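Local structure of sugar ABC transporter, sugar-binding protein (Streptococcus pneumoniae, 2HEU) at residues E22-K27 against K63-A68; V75-Q80 against G91-L96; K157-K162 against V251-N256. The protein probably binds a sugar outside the cell and delivers it to the membrane components of an ABC transporter. All blocks are in the same frame, centred on the assembly; numbering follows the deposited sequence. Where two conformers were deposited one is given.

Interaction 1 of 3, residues E22-K27 against K63-A68; sequences EYFNQK and KTRVLA
Arg-65 and Glu-22 meet in an end-on, two-pronged salt bridge, each terminal nitrogen of the guanidinium taking its own carboxylate oxygen. Arg-65 NH1 donates to Glu-22 OE2 at 2.8 Å, on the syn lone pair, and the bond is nearly straight (167°). The twin bond, Arg-65 NH2 to Glu-22 OE1, spans 2.9 Å and is equally straight, although the donor lies somewhat off the carboxylate plane. The two flat groups are almost coplanar, 25° apart, and this doubly bonded pairing resists rotation of either one. Glu-22 reaches out with an extended chain, CG anti to its backbone nitrogen (chi1 179°), whereas Arg-65 bends at chi3 to present both nitrogens. A second carboxylate, Asp-70, takes Arg-65 NE, so the guanidinium is fixed from two directions. Outward of the bridge, Phe-24 CD1 packs at 3.7 Å from Arg-65 NH1, the ring standing steeply to the guanidinium plane. Pro-72 touches all three side chains. In the five-stranded mixed sheet, helix 58-67 is the connection of a beta-alpha-beta crossover from strand 48-53 to strand 74-76, and the salt bridge fastens it to strand 19-24, which lies between those two.

Interaction 2 of 3, residues V75-Q80 against G91-L96; sequences VNIYPQ and GVFEDL
Phe-93 carries its whole side of an apolar contact, receiving one methyl group from Val-75 and another from Ile-77. The Val-75 contribution comes at the edge of the ring, near its plane, with Val-75 CG2 at 4.2 Å from Phe-93 CE1. The Ile-77 and Phe-93 side chains approach from opposite directions and meet at their ends: Ile-77 CD1 lies 4.0 Å from Phe-93 CZ and equally near CE2, so a single methyl meets these two carbons at a slant to the ring. The isoleucine chain is stretched to reach it, with CG1 anti to the backbone nitrogen (chi1 -178°) and chi2 also anti. Within the segment 91-96, Val-92 CG1 lies over the centre of one face of the Phe-93 ring, 3.8 Å above its plane.

Backbone hydrogen bonds run beside this apolar group. Val-75 makes them with Ser-297, Ile-77 with Ala-295 and Glu-94 with Ile-298, so both segments are tied to strand 295-298. At the start of the segment 91-96, Gly-91 closes helix 82-89 with a positive phi of 84° in a Schellman motif. Phe-93 and Ile-77 thus pack with Trp-87 between the sheet and helix 82-89, in keeping with the layered alpha/beta lobe of periplasmic-type binding proteins.

Interaction 3 of 3, residues K157-K162 against V251-N256; sequences KDIVAK and VLMTPN
Ile-159 points from its helix into the pair formed by Leu-252 and Met-253, and its branches divide the work. The gamma methyl faces the leucine, with Ile-159 CG2 at 3.9 Å from Leu-252 CD1, while the longer branch reaches on to the methionine, Ile-159 CD1 lying 3.7 Å from Met-253 CE. The same leucine methyl, Leu-252 CD1, also lies 4.1 Å from Ile-159 CD1, which makes it a shared surface for both branches. Both partners run at a slant to the isoleucine rather than alongside it. Ile-159 owes its two-sided reach to a first torsion that sets CG2 anti to the backbone nitrogen and CG1 beside it (chi1 -68°). In Met-253 the chain is straight as far as the sulfur and then turns at chi3 (-74°), swinging the terminal methyl over to meet the isoleucine.

Around them, Leu-143 packs on Ile-159, while Leu-141 and Phe-138 of helix 135-141 pack on Leu-252 and Met-253 respectively. Helix 149-161 is thereby fastened to strand 253-257, an outermost strand of the three-stranded antiparallel sheet. That sheet probably belongs to the second lobe of the binding protein, since this contact lies across the chain's centre from those on the five-stranded sheet. Saturated carbon and a thioether methyl make up the whole meeting surface, so the contact rests on van der Waals packing and burial from water.

Interactions 1 and 2 belong to one neighbourhood, their centres about 11 Å apart, and both reach the mixed sheet through the adjacent strands 19-24 and 74-76. They touch directly: Phe-24 O lies 2.9 Å from Asn-76 N in a probable hydrogen bond. Interaction 3 lies on the other side of the chain's centre, its centre about 43 Å from that of interaction 1 and about 41 Å from that of interaction 2, and it serves a different, three-stranded sheet. The chemistry follows burial. Partly buried interaction 1 joins helix to strand chiefly by charge, whereas interactions 2 and 3, buried, rely on apolar groups: aliphatic methyls against an aromatic ring in interaction 2, aliphatic and thioether groups alone in interaction 3.

Interaction 1 of 3, residues E22-K27 against K63-A68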
loop_
_atom_site.group_PDB
_atom_site.type_symbol
_atom_site.label_atom_id
_atom_site.label_comp_id
_atom_site.label_asym_id
_atom_site.label_seq_id
_atom_site.Cartn_x
_atom_site.Cartn_y
_atom_site.Cartn_z
ATOM N N GLU A 22 -17.155 -19.785 -3.647
ATOM C CA GLU A 22 -16.817 -18.585 -4.384
ATOM C C GLU A 22 -15.646 -17.881 -3.757
ATOM O O GLU A 22 -15.591 -17.694 -2.553
ATOM C CB GLU A 22 -17.977 -17.602 -4.356
ATOM C CG GLU A 22 -17.696 -16.309 -5.075
ATOM C CD GLU A 22 -18.749 -15.299 -5.116
ATOM O OE1 GLU A 22 -19.910 -15.639 -4.762
ATOM O OE2 GLU A 22 -18.542 -14.141 -5.504
ATOM N N TYR A 23 -14.690 -17.502 -4.599
ATOM C CA TYR A 23 -13.573 -16.588 -4.237
ATOM C C TYR A 23 -13.854 -15.289 -4.962
ATOM O O TYR A 23 -13.775 -15.210 -6.205
ATOM C CB TYR A 23 -12.208 -17.167 -4.605
ATOM C CG TYR A 23 -11.148 -16.122 -4.499
ATOM C CD1 TYR A 23 -11.006 -15.340 -3.375
ATOM C CD2 TYR A 23 -10.315 -15.833 -5.579
ATOM C CE1 TYR A 23 -10.073 -14.307 -3.340
ATOM C CE2 TYR A 23 -9.391 -14.799 -5.525
ATOM C CZ TYR A 23 -9.297 -14.028 -4.403
ATOM O OH TYR A 23 -8.435 -12.945 -4.346
ATOM N N PHE A 24 -14.165 -14.247 -4.176
ATOM C CA PHE A 24 -14.465 -12.910 -4.747
ATOM C C PHE A 24 -13.146 -12.116 -4.811
ATOM O O PHE A 24 -12.625 -11.679 -3.800
ATOM C CB PHE A 24 -15.497 -12.199 -3.870
ATOM C CG PHE A 24 -15.968 -10.895 -4.407
ATOM C CD1 PHE A 24 -17.074 -10.800 -5.273
ATOM C CD2 PHE A 24 -15.319 -9.696 -4.066
ATOM C CE1 PHE A 24 -17.552 -9.555 -5.744
ATOM C CE2 PHE A 24 -15.801 -8.504 -4.528
ATOM C CZ PHE A 24 -16.893 -8.453 -5.356
ATOM N N ASN A 25 -12.597 -12.029 -6.019
ATOM C CA ASN A 25 -11.279 -11.431 -6.209
ATOM C C ASN A 25 -11.374 -9.939 -6.467
ATOM O O ASN A 25 -12.265 -9.480 -7.194
ATOM C CB ASN A 25 -10.686 -12.095 -7.446
ATOM C CG ASN A 25 -9.240 -11.679 -7.662
ATOM O OD1 ASN A 25 -8.427 -11.619 -6.725
ATOM N ND2 ASN A 25 -8.868 -11.495 -8.913
ATOM N N GLN A 26 -10.408 -9.193 -5.978
ATOM C CA GLN A 26 -10.247 -7.771 -6.343
ATOM C C GLN A 26 -8.896 -7.550 -7.084
ATOM O O GLN A 26 -8.689 -6.470 -7.617
ATOM C CB GLN A 26 -10.406 -6.798 -5.210
ATOM C CG GLN A 26 -11.819 -6.880 -4.618
ATOM C CD GLN A 26 -12.166 -5.726 -3.780
ATOM O OE1 GLN A 26 -12.231 -4.555 -4.316
ATOM N NE2 GLN A 26 -12.461 -5.945 -2.537
ATOM N N LYS A 27 -8.012 -8.542 -7.194
ATOM C CA LYS A 27 -6.741 -8.296 -7.861
ATOM C C LYS A 27 -6.881 -8.788 -9.297
ATOM O O LYS A 27 -6.423 -9.865 -9.693
ATOM C CB LYS A 27 -5.677 -9.044 -7.109
ATOM C CG LYS A 27 -4.280 -8.738 -7.556
ATOM C CD LYS A 27 -3.652 -7.448 -7.020
ATOM C CE LYS A 27 -2.272 -7.183 -7.585
ATOM N NZ LYS A 27 -1.820 -5.849 -7.150
ATOM N N LYS A 63 -20.169 -4.288 -1.278
ATOM C CA LYS A 63 -21.057 -3.619 -0.355
ATOM C C LYS A 63 -22.485 -4.025 -0.597
ATOM O O LYS A 63 -23.246 -4.306 0.369
ATOM C CB LYS A 63 -20.900 -2.119 -0.426
ATOM C CG LYS A 63 -19.574 -1.564 0.008
ATOM C CD LYS A 63 -19.442 -0.098 -0.186
ATOM C CE LYS A 63 -18.083 0.498 0.047
ATOM N NZ LYS A 63 -18.118 1.898 -0.507
ATOM N N THR A 64 -22.923 -4.050 -1.835
ATOM C CA THR A 64 -24.317 -4.400 -2.181
ATOM C C THR A 64 -24.598 -5.797 -1.708
ATOM O O THR A 64 -25.683 -6.087 -1.150
ATOM C CB THR A 64 -24.546 -4.247 -3.656
ATOM O OG1 THR A 64 -24.375 -2.849 -4.026
ATOM C CG2 THR A 64 -25.935 -4.751 -4.092
ATOM N N ARG A 65 -23.654 -6.712 -1.969
ATOM C CA ARG A 65 -23.851 -8.122 -1.682
ATOM C C ARG A 65 -23.883 -8.337 -0.164
ATOM O O ARG A 65 -24.698 -9.114 0.310
ATOM C CB ARG A 65 -22.849 -9.019 -2.408
ATOM C CG ARG A 65 -23.005 -9.013 -3.922
ATOM C CD ARG A 65 -22.142 -9.982 -4.609
ATOM N NE ARG A 65 -22.288 -11.346 -4.117
ATOM C CZ ARG A 65 -21.481 -12.321 -4.370
ATOM N NH1 ARG A 65 -20.519 -12.162 -5.258
ATOM N NH2 ARG A 65 -21.682 -13.508 -3.816
ATOM N N VAL A 66 -22.981 -7.677 0.566
ATOM C CA VAL A 66 -22.988 -7.866 1.997
ATOM C C VAL A 66 -24.280 -7.368 2.597
ATOM O O VAL A 66 -24.900 -8.011 3.457
ATOM C CB VAL A 66 -21.776 -7.168 2.687
ATOM C CG1 VAL A 66 -21.904 -7.141 4.190
ATOM C CG2 VAL A 66 -20.544 -7.857 2.262
ATOM N N LEU A 67 -24.653 -6.163 2.264
ATOM C CA LEU A 67 -25.801 -5.695 2.954
ATOM C C LEU A 67 -27.030 -6.638 2.528
ATOM O O LEU A 67 -27.866 -6.924 3.432
ATOM C CB LEU A 67 -25.909 -4.171 2.759
ATOM C CG LEU A 67 -24.926 -3.051 3.324
ATOM C CD1 LEU A 67 -25.050 -2.806 4.856
ATOM C CD2 LEU A 67 -23.379 -3.031 2.817
ATOM N N ALA A 68 -27.119 -7.211 1.263
ATOM C CA ALA A 68 -28.122 -8.210 0.894
ATOM C C ALA A 68 -28.024 -9.581 1.491
ATOM O O ALA A 68 -28.899 -10.432 1.189
ATOM C CB ALA A 68 -28.116 -8.382 -0.577
#

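Interaction 2 of 3, residues V75-Q80 against G91-L96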
loop_
_atom_site.group_PDB
_atom_site.type_symbol
_atom_site.label_atom_id
_atom_site.label_comp_id
_atom_site.label_asym_id
_atom_site.label_seq_id
_atom_site.Cartn_x
_atom_site.Cartn_y
_atom_site.Cartn_z
ATOM N N VAL A 75 -13.359 -13.868 0.511
ATOM C CA VAL A 75 -13.394 -12.511 -0.019
ATOM C C VAL A 75 -12.039 -11.882 0.027
ATOM O O VAL A 75 -11.414 -11.803 1.075
ATOM C CB VAL A 75 -14.371 -11.647 0.847
ATOM C CG1 VAL A 75 -14.464 -10.232 0.300
ATOM C CG2 VAL A 75 -15.773 -12.293 0.859
ATOM N N ASN A 76 -11.607 -11.368 -1.125
ATOM C CA ASN A 76 -10.426 -10.450 -1.143
ATOM C C ASN A 76 -10.997 -9.082 -0.691
ATOM O O ASN A 76 -11.761 -8.472 -1.433
ATOM C CB ASN A 76 -9.842 -10.422 -2.529
ATOM C CG ASN A 76 -8.667 -9.500 -2.736
ATOM O OD1 ASN A 76 -7.991 -9.036 -1.723
ATOM N ND2 ASN A 76 -8.388 -9.239 -3.914
ATOM N N ILE A 77 -10.600 -8.636 0.482
ATOM C CA ILE A 77 -11.029 -7.353 1.051
ATOM C C ILE A 77 -9.795 -6.721 1.632
ATOM O O ILE A 77 -8.983 -7.400 2.281
ATOM C CB ILE A 77 -12.174 -7.573 2.079
ATOM C CG1 ILE A 77 -12.624 -6.207 2.607
ATOM C CG2 ILE A 77 -11.802 -8.521 3.186
ATOM C CD1 ILE A 77 -13.896 -6.325 3.534
ATOM N N TYR A 78 -9.628 -5.427 1.419
ATOM C CA TYR A 78 -8.421 -4.759 1.861
ATOM C C TYR A 78 -8.574 -4.479 3.348
ATOM O O TYR A 78 -9.543 -3.866 3.812
ATOM C CB TYR A 78 -8.222 -3.482 1.031
ATOM C CG TYR A 78 -8.123 -3.746 -0.413
ATOM C CD1 TYR A 78 -7.099 -4.560 -0.921
ATOM C CD2 TYR A 78 -9.025 -3.275 -1.327
ATOM C CE1 TYR A 78 -7.005 -4.885 -2.233
ATOM C CE2 TYR A 78 -8.930 -3.532 -2.705
ATOM C CZ TYR A 78 -7.953 -4.382 -3.166
ATOM O OH TYR A 78 -7.840 -4.663 -4.469
ATOM N N PRO A 79 -7.617 -4.959 4.159
ATOM C CA PRO A 79 -7.866 -5.045 5.595
ATOM C C PRO A 79 -7.808 -3.721 6.309
ATOM O O PRO A 79 -8.299 -3.649 7.468
ATOM C CB PRO A 79 -6.856 -6.073 6.089
ATOM C CG PRO A 79 -5.720 -5.948 5.124
ATOM C CD PRO A 79 -6.385 -5.697 3.744
ATOM N N GLN A 80 -7.245 -2.684 5.706
ATOM C CA GLN A 80 -7.302 -1.323 6.273
ATOM C C GLN A 80 -8.628 -0.696 6.104
ATOM O O GLN A 80 -8.861 0.387 6.679
ATOM C CB GLN A 80 -6.227 -0.432 5.682
ATOM C CG GLN A 80 -6.529 0.078 4.323
ATOM C CD GLN A 80 -6.014 -0.849 3.255
ATOM O OE1 GLN A 80 -5.911 -2.140 3.405
ATOM N NE2 GLN A 80 -5.462 -0.297 2.208
ATOM N N GLY A 91 -19.854 -9.230 12.653
ATOM C CA GLY A 91 -19.932 -10.640 12.561
ATOM C C GLY A 91 -20.006 -11.204 11.172
ATOM O O GLY A 91 -20.286 -12.399 11.068
ATOM N N VAL A 92 -19.681 -10.444 10.140
ATOM C CA VAL A 92 -19.784 -10.899 8.774
ATOM C C VAL A 92 -18.728 -11.991 8.480
ATOM O O VAL A 92 -18.940 -12.863 7.653
ATOM C CB VAL A 92 -19.624 -9.729 7.809
ATOM C CG1 VAL A 92 -19.440 -10.143 6.363
ATOM C CG2 VAL A 92 -20.770 -8.737 8.038
ATOM N N PHE A 93 -17.568 -11.936 9.167
ATOM C CA PHE A 93 -16.404 -12.771 8.859
ATOM C C PHE A 93 -15.970 -13.702 9.980
ATOM O O PHE A 93 -16.127 -13.374 11.166
ATOM C CB PHE A 93 -15.179 -11.877 8.452
ATOM C CG PHE A 93 -15.417 -11.059 7.239
ATOM C CD1 PHE A 93 -15.701 -11.664 6.026
ATOM C CD2 PHE A 93 -15.265 -9.664 7.293
ATOM C CE1 PHE A 93 -15.860 -10.956 4.864
ATOM C CE2 PHE A 93 -15.512 -8.926 6.125
ATOM C CZ PHE A 93 -15.777 -9.565 4.927
ATOM N N GLU A 94 -15.512 -14.901 9.585
ATOM C CA GLU A 94 -15.019 -15.869 10.538
ATOM C C GLU A 94 -13.794 -15.319 11.273
ATOM O O GLU A 94 -12.912 -14.727 10.678
ATOM C CB GLU A 94 -14.656 -17.145 9.813
ATOM C CG GLU A 94 -14.257 -18.271 10.768
ATOM C CD GLU A 94 -13.976 -19.575 10.126
ATOM O OE1 GLU A 94 -14.082 -19.743 8.926
ATOM O OE2 GLU A 94 -13.642 -20.537 10.906
ATOM N N ASP A 95 -13.720 -15.526 12.575
ATOM C CA ASP A 95 -12.603 -15.237 13.386
ATOM C C ASP A 95 -11.523 -16.262 13.072
ATOM O O ASP A 95 -11.615 -17.475 13.259
ATOM C CB ASP A 95 -13.012 -15.266 14.905
ATOM C CG ASP A 95 -11.851 -15.054 15.855
ATOM O OD1 ASP A 95 -10.731 -14.733 15.420
ATOM O OD2 ASP A 95 -12.115 -15.167 17.082
ATOM N N LEU A 96 -10.432 -15.748 12.510
ATOM C CA LEU A 96 -9.263 -16.533 12.116
ATOM C C LEU A 96 -8.150 -16.632 13.148
ATOM O O LEU A 96 -7.090 -17.229 12.883
ATOM C CB LEU A 96 -8.687 -16.070 10.795
ATOM C CG LEU A 96 -9.733 -15.846 9.656
ATOM C CD1 LEU A 96 -8.982 -15.381 8.395
ATOM C CD2 LEU A 96 -10.516 -17.089 9.307
#

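Interaction 3 of 3, residues K157-K162 against V251-N256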
loop_
_atom_site.group_PDB
_atom_site.type_symbol
_atom_site.label_atom_id
_atom_site.label_comp_id
_atom_site.label_asym_id
_atom_site.label_seq_id
_atom_site.Cartn_x
_atom_site.Cartn_y
_atom_site.Cartn_z
ATOM N N LYS A 157 19.147 19.213 -4.570
ATOM C CA LYS A 157 19.892 20.380 -5.014
ATOM C C LYS A 157 21.030 19.965 -5.863
ATOM O O LYS A 157 21.349 20.636 -6.872
ATOM C CB LYS A 157 20.397 21.157 -3.781
ATOM C CG LYS A 157 19.290 21.769 -2.984
ATOM C CD LYS A 157 19.790 22.377 -1.652
ATOM C CE LYS A 157 18.635 22.792 -0.759
ATOM N NZ LYS A 157 19.198 23.229 0.578
ATOM N N ASP A 158 21.748 18.906 -5.560
ATOM C CA ASP A 158 22.885 18.441 -6.325
ATOM C C ASP A 158 22.476 18.004 -7.711
ATOM O O ASP A 158 23.201 18.280 -8.685
ATOM C CB ASP A 158 23.610 17.269 -5.632
ATOM C CG ASP A 158 24.359 17.714 -4.384
ATOM O OD1 ASP A 158 24.485 18.942 -4.089
ATOM O OD2 ASP A 158 24.832 16.803 -3.678
ATOM N N ILE A 159 21.336 17.342 -7.851
ATOM C CA ILE A 159 20.845 16.958 -9.195
ATOM C C ILE A 159 20.547 18.170 -10.019
ATOM O O ILE A 159 20.912 18.282 -11.214
ATOM C CB ILE A 159 19.656 16.013 -9.044
ATOM C CG1 ILE A 159 20.093 14.675 -8.454
ATOM C CG2 ILE A 159 18.966 15.830 -10.410
ATOM C CD1 ILE A 159 18.919 13.812 -7.979
ATOM N N VAL A 160 19.848 19.163 -9.457
ATOM C CA VAL A 160 19.579 20.382 -10.172
ATOM C C VAL A 160 20.848 21.034 -10.623
ATOM O O VAL A 160 20.935 21.476 -11.755
ATOM C CB VAL A 160 18.740 21.385 -9.328
ATOM C CG1 VAL A 160 18.517 22.676 -10.072
ATOM C CG2 VAL A 160 17.335 20.772 -8.989
ATOM N N ALA A 161 21.863 21.099 -9.738
ATOM C CA ALA A 161 23.090 21.777 -10.137
ATOM C C ALA A 161 23.783 21.051 -11.301
ATOM O O ALA A 161 24.524 21.731 -12.022
ATOM C CB ALA A 161 23.971 21.907 -8.866
ATOM N N LYS A 162 23.614 19.747 -11.405
ATOM C CA LYS A 162 24.128 18.970 -12.510
ATOM C C LYS A 162 23.282 19.022 -13.782
ATOM O O LYS A 162 23.659 18.456 -14.813
ATOM C CB LYS A 162 24.286 17.505 -12.060
ATOM C CG LYS A 162 25.318 17.361 -10.947
ATOM C CD LYS A 162 25.388 15.964 -10.414
ATOM C CE LYS A 162 26.253 15.821 -9.155
ATOM N NZ LYS A 162 27.552 15.308 -9.617
ATOM N N VAL A 251 13.534 12.207 -15.728
ATOM C CA VAL A 251 13.611 12.605 -14.332
ATOM C C VAL A 251 14.312 11.474 -13.618
ATOM O O VAL A 251 14.222 10.311 -14.025
ATOM C CB VAL A 251 12.221 12.863 -13.710
ATOM C CG1 VAL A 251 11.531 13.983 -14.444
ATOM C CG2 VAL A 251 11.387 11.587 -13.643
ATOM N N LEU A 252 15.100 11.797 -12.539
ATOM C CA LEU A 252 15.891 10.782 -11.883
ATOM C C LEU A 252 15.139 9.999 -10.826
ATOM O O LEU A 252 15.635 8.897 -10.458
ATOM C CB LEU A 252 17.148 11.355 -11.287
ATOM C CG LEU A 252 18.151 11.929 -12.364
ATOM C CD1 LEU A 252 19.492 12.192 -11.674
ATOM C CD2 LEU A 252 18.241 11.197 -13.654
ATOM N N MET A 253 14.026 10.510 -10.346
ATOM C CA MET A 253 13.262 9.943 -9.250
ATOM C C MET A 253 11.792 10.197 -9.429
ATOM O O MET A 253 11.365 11.193 -10.039
ATOM C CB MET A 253 13.667 10.594 -7.901
ATOM C CG MET A 253 15.077 10.298 -7.459
ATOM S SD MET A 253 15.533 11.093 -5.897
ATOM C CE MET A 253 15.709 12.801 -6.479
ATOM N N THR A 254 10.971 9.348 -8.816
ATOM C CA THR A 254 9.553 9.681 -8.641
ATOM C C THR A 254 9.026 9.026 -7.426
ATOM O O THR A 254 9.326 7.849 -7.181
ATOM C CB THR A 254 8.721 9.344 -9.930
ATOM O OG1 THR A 254 7.440 9.969 -9.836
ATOM C CG2 THR A 254 8.557 7.891 -10.215
ATOM N N PRO A 255 8.241 9.715 -6.583
ATOM C CA PRO A 255 7.668 9.105 -5.371
ATOM C C PRO A 255 6.417 8.376 -5.725
ATOM O O PRO A 255 5.479 8.939 -6.308
ATOM C CB PRO A 255 7.369 10.353 -4.490
ATOM C CG PRO A 255 7.027 11.432 -5.517
ATOM C CD PRO A 255 7.939 11.176 -6.672
ATOM N N ASN A 256 6.340 7.107 -5.361
ATOM C CA ASN A 256 5.081 6.370 -5.682
ATOM C C ASN A 256 5.092 5.018 -4.921
ATOM O O ASN A 256 6.044 4.683 -4.185
ATOM C CB ASN A 256 4.933 6.193 -7.203
ATOM C CG ASN A 256 3.498 6.396 -7.645
ATOM O OD1 ASN A 256 3.209 7.388 -8.424
ATOM N ND2 ASN A 256 2.607 5.614 -7.206
#